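Local coordinates for protein chitin binding domain (PDB 3UAM) that probably binds chitin or a related polysaccharide and cleaves it oxidatively, as copper-dependent lytic polysaccharide monooxygenases do, at residues F149-Y157 against H181-T189. Residues are numbered along the deposited sequence; the frame is centred on the assembly and turned at random.
Sequences FEPDPLKVY and HEFNLPTRT
Tyr-157 lies flat on the imidazole of His-181 in a face-to-face stack, with centroids 3.6 Å apart and planes only 8° from parallel. The side chains run antiparallel, His-181 CD2 over the centre of the phenol ring and Tyr-157 CD1 over the imidazole. On the histidine, ND1 is hydrogen-bonded to Tyr-131 OH and Trp-129 meets the ring edge-to-face, which together probably hold the imidazole in its rotation. The phenol oxygen Tyr-157 OH reaches the edge of the Phe-183 ring and binds a water at 2.7 Å; that water accepts from Glu-182 N at 2.9 Å, bridging side chain and backbone.

Leu-154 parts its methyls: CD2 meets Phe-183 CE1 at 3.6 Å, while CD1 packs on Pro-186 CD at 3.9 Å. Lys-155 lays CB over one face of the same phenyl ring. Leu-154 and Lys-155 form a classic beta bulge opposite Tyr-131, which turns both side chains toward 181-189.

Charge enters at the far end, where Glu-150 OE2 and Arg-188 NH2 make a long salt bridge of 3.7 Å. No N-H points at the oxygen, well out of the guanidinium plane, so only charges attract, while NH1 and NE hydrogen-bond to backbone Thr-187 O and Thr-134 O.

Strands 155-158 and 179-184 belong to different sheets of this beta-sandwich, joined here by side chains and one water, with stacking and apolar packing dominant and electrostatics probably secondary.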
loop_
_atom_site.group_PDB
_atom_site.type_symbol
_atom_site.label_atom_id
_atom_site.label_comp_id
_atom_site.label_asym_id
_atom_site.label_seq_id
_atom_site.Cartn_x
_atom_site.Cartn_y
_atom_site.Cartn_z
ATOM N N PHE A 149 -8.602 -1.796 -10.155
ATOM C CA PHE A 149 -8.056 -2.888 -9.377
ATOM C C PHE A 149 -9.005 -4.100 -9.282
ATOM O O PHE A 149 -10.230 -3.942 -9.186
ATOM C CB PHE A 149 -7.699 -2.385 -7.969
ATOM C CG PHE A 149 -6.505 -1.472 -7.950
ATOM C CD1 PHE A 149 -5.226 -1.997 -7.915
ATOM C CD2 PHE A 149 -6.664 -0.104 -7.998
ATOM C CE1 PHE A 149 -4.126 -1.177 -7.887
ATOM C CE2 PHE A 149 -5.575 0.736 -8.011
ATOM C CZ PHE A 149 -4.290 0.201 -7.944
ATOM N N GLU A 150 -8.417 -5.301 -9.346
ATOM C CA GLU A 150 -9.137 -6.539 -9.106
ATOM C C GLU A 150 -9.783 -6.517 -7.718
ATOM O O GLU A 150 -9.127 -6.180 -6.735
ATOM C CB GLU A 150 -8.195 -7.745 -9.207
ATOM C CG GLU A 150 -7.678 -8.041 -10.590
ATOM C CD GLU A 150 -8.739 -8.580 -11.540
ATOM O OE1 GLU A 150 -9.809 -9.049 -11.069
ATOM O OE2 GLU A 150 -8.498 -8.554 -12.766
ATOM N N PRO A 151 -11.067 -6.895 -7.629
ATOM C CA PRO A 151 -11.758 -6.848 -6.347
ATOM C C PRO A 151 -11.169 -7.828 -5.311
ATOM O O PRO A 151 -11.273 -7.598 -4.113
ATOM C CB PRO A 151 -13.223 -7.184 -6.714
ATOM C CG PRO A 151 -13.141 -7.956 -7.982
ATOM C CD PRO A 151 -11.948 -7.377 -8.713
ATOM N N ASP A 152 -10.522 -8.883 -5.778
ATOM C CA ASP A 152 -9.864 -9.823 -4.889
ATOM C C ASP A 152 -8.376 -9.495 -4.792
ATOM O O ASP A 152 -7.703 -9.347 -5.794
ATOM C CB ASP A 152 -10.057 -11.257 -5.371
ATOM C CG ASP A 152 -11.506 -11.675 -5.350
ATOM O OD1 ASP A 152 -12.321 -11.105 -4.573
ATOM O OD2 ASP A 152 -11.852 -12.565 -6.127
ATOM N N PRO A 153 -7.862 -9.394 -3.568
ATOM C CA PRO A 153 -6.442 -9.070 -3.452
ATOM C C PRO A 153 -5.579 -10.165 -4.074
ATOM O O PRO A 153 -5.963 -11.328 -4.102
ATOM C CB PRO A 153 -6.212 -8.948 -1.940
ATOM C CG PRO A 153 -7.396 -9.589 -1.285
ATOM C CD PRO A 153 -8.524 -9.583 -2.270
ATOM N N LEU A 154 -4.434 -9.766 -4.611
ATOM C CA LEU A 154 -3.459 -10.731 -5.098
ATOM C C LEU A 154 -2.944 -11.569 -3.924
ATOM O O LEU A 154 -2.830 -12.779 -4.030
ATOM C CB LEU A 154 -2.302 -10.016 -5.808
ATOM C CG LEU A 154 -1.145 -10.901 -6.282
ATOM C CD1 LEU A 154 -1.667 -11.981 -7.252
ATOM C CD2 LEU A 154 -0.079 -10.010 -6.900
ATOM N N LYS A 155 -2.690 -10.922 -2.791
ATOM C CA LYS A 155 -2.201 -11.621 -1.608
ATOM C C LYS A 155 -2.529 -10.850 -0.325
ATOM O O LYS A 155 -2.524 -9.618 -0.305
ATOM C CB LYS A 155 -0.695 -11.848 -1.724
ATOM C CG LYS A 155 -0.105 -12.677 -0.592
ATOM C CD LYS A 155 -0.075 -14.135 -0.948
ATOM C CE LYS A 155 0.538 -14.937 0.172
ATOM N NZ LYS A 155 0.378 -16.346 -0.251
ATOM N N VAL A 156 -2.846 -11.590 0.732
ATOM C CA VAL A 156 -3.124 -10.989 2.028
ATOM C C VAL A 156 -2.253 -11.722 3.048
ATOM O O VAL A 156 -2.157 -12.950 2.995
ATOM C CB VAL A 156 -4.611 -11.143 2.421
ATOM C CG1 VAL A 156 -4.880 -10.498 3.770
ATOM C CG2 VAL A 156 -5.548 -10.549 1.354
ATOM N N TYR A 157 -1.643 -10.977 3.971
ATOM C CA TYR A 157 -1.003 -11.563 5.152
ATOM C C TYR A 157 -1.706 -11.018 6.387
ATOM O O TYR A 157 -1.579 -9.827 6.713
ATOM C CB TYR A 157 0.481 -11.197 5.192
ATOM C CG TYR A 157 1.282 -11.753 4.041
ATOM C CD1 TYR A 157 1.375 -11.056 2.847
ATOM C CD2 TYR A 157 1.967 -12.980 4.161
ATOM C CE1 TYR A 157 2.113 -11.544 1.784
ATOM C CE2 TYR A 157 2.693 -13.496 3.089
ATOM C CZ TYR A 157 2.766 -12.754 1.907
ATOM O OH TYR A 157 3.489 -13.210 0.844
ATOM N N HIS A 181 7.762 -10.263 2.214
ATOM C CA HIS A 181 6.689 -11.084 1.656
ATOM C C HIS A 181 7.100 -11.561 0.307
ATOM O O HIS A 181 7.838 -10.863 -0.384
ATOM C CB HIS A 181 5.415 -10.270 1.553
ATOM C CG HIS A 181 4.815 -9.919 2.902
ATOM N ND1 HIS A 181 4.245 -8.728 3.158
ATOM C CD2 HIS A 181 4.709 -10.667 4.077
ATOM C CE1 HIS A 181 3.779 -8.721 4.426
ATOM N NE2 HIS A 181 4.077 -9.898 4.992
ATOM N N GLU A 182 6.627 -12.735 -0.088
ATOM C CA GLU A 182 6.936 -13.277 -1.416
ATOM C C GLU A 182 5.710 -13.939 -2.009
ATOM O O GLU A 182 5.036 -14.724 -1.344
ATOM C CB GLU A 182 8.093 -14.296 -1.360
ATOM C CG GLU A 182 8.539 -14.807 -2.740
ATOM C CD GLU A 182 9.926 -15.443 -2.726
ATOM O OE1 GLU A 182 10.186 -16.248 -1.810
ATOM O OE2 GLU A 182 10.772 -15.119 -3.617
ATOM N N PHE A 183 5.434 -13.636 -3.267
ATOM C CA PHE A 183 4.344 -14.282 -3.988
ATOM C C PHE A 183 4.600 -14.247 -5.491
ATOM O O PHE A 183 5.529 -13.591 -5.952
ATOM C CB PHE A 183 3.010 -13.604 -3.651
ATOM C CG PHE A 183 3.057 -12.101 -3.665
ATOM C CD1 PHE A 183 2.917 -11.403 -4.841
ATOM C CD2 PHE A 183 3.178 -11.383 -2.474
ATOM C CE1 PHE A 183 2.927 -10.016 -4.845
ATOM C CE2 PHE A 183 3.203 -9.991 -2.472
ATOM C CZ PHE A 183 3.076 -9.308 -3.660
ATOM N N ASN A 184 3.757 -14.933 -6.248
ATOM C CA ASN A 184 3.896 -14.951 -7.685
ATOM C C ASN A 184 2.999 -13.918 -8.295
ATOM O O ASN A 184 1.815 -13.843 -7.951
ATOM C CB ASN A 184 3.538 -16.315 -8.246
ATOM C CG ASN A 184 4.507 -17.373 -7.806
ATOM O OD1 ASN A 184 4.268 -18.054 -6.816
ATOM N ND2 ASN A 184 5.639 -17.483 -8.503
ATOM N N LEU A 185 3.546 -13.135 -9.220
ATOM C CA LEU A 185 2.731 -12.201 -9.979
ATOM C C LEU A 185 1.798 -12.982 -10.903
ATOM O O LEU A 185 2.179 -14.036 -11.422
ATOM C CB LEU A 185 3.614 -11.247 -10.812
ATOM C CG LEU A 185 4.514 -10.268 -10.064
ATOM C CD1 LEU A 185 5.391 -9.463 -11.032
ATOM C CD2 LEU A 185 3.680 -9.356 -9.176
ATOM N N PRO A 186 0.587 -12.459 -11.140
ATOM C CA PRO A 186 -0.337 -13.124 -12.064
ATOM C C PRO A 186 0.044 -12.867 -13.530
ATOM O O PRO A 186 1.078 -12.272 -13.807
ATOM C CB PRO A 186 -1.675 -12.481 -11.723
ATOM C CG PRO A 186 -1.309 -11.101 -11.292
ATOM C CD PRO A 186 0.049 -11.178 -10.661
ATOM N N THR A 187 -0.801 -13.325 -14.442
ATOM C CA THR A 187 -0.617 -13.154 -15.882
ATOM C C THR A 187 -1.072 -11.764 -16.349
ATOM O O THR A 187 -2.238 -11.413 -16.200
ATOM C CB THR A 187 -1.430 -14.227 -16.626
ATOM O OG1 THR A 187 -0.964 -15.518 -16.207
ATOM C CG2 THR A 187 -1.314 -14.087 -18.175
ATOM N N ARG A 188 -0.142 -10.979 -16.885
ATOM C CA ARG A 188 -0.415 -9.612 -17.359
ATOM C C ARG A 188 0.565 -9.251 -18.485
ATOM O O ARG A 188 1.611 -9.888 -18.647
ATOM C CB ARG A 188 -0.229 -8.580 -16.233
ATOM C CG ARG A 188 -1.176 -8.633 -15.031
ATOM C CD ARG A 188 -2.598 -8.286 -15.405
ATOM N NE ARG A 188 -3.476 -8.173 -14.251
ATOM C CZ ARG A 188 -4.039 -9.193 -13.598
ATOM N NH1 ARG A 188 -3.803 -10.444 -13.955
ATOM N NH2 ARG A 188 -4.838 -8.963 -12.562
ATOM N N THR A 189 0.204 -8.240 -19.270
ATOM C CA THR A 189 1.124 -7.574 -20.189
ATOM C C THR A 189 1.040 -6.053 -19.994
ATOM O O THR A 189 -0.003 -5.522 -19.623
ATOM C CB THR A 189 0.757 -7.880 -21.646
ATOM O OG1 THR A 189 0.376 -9.253 -21.732
ATOM C CG2 THR A 189 1.934 -7.622 -22.577
HETATM O O HOH W 1 5.518 -14.629 1.820
#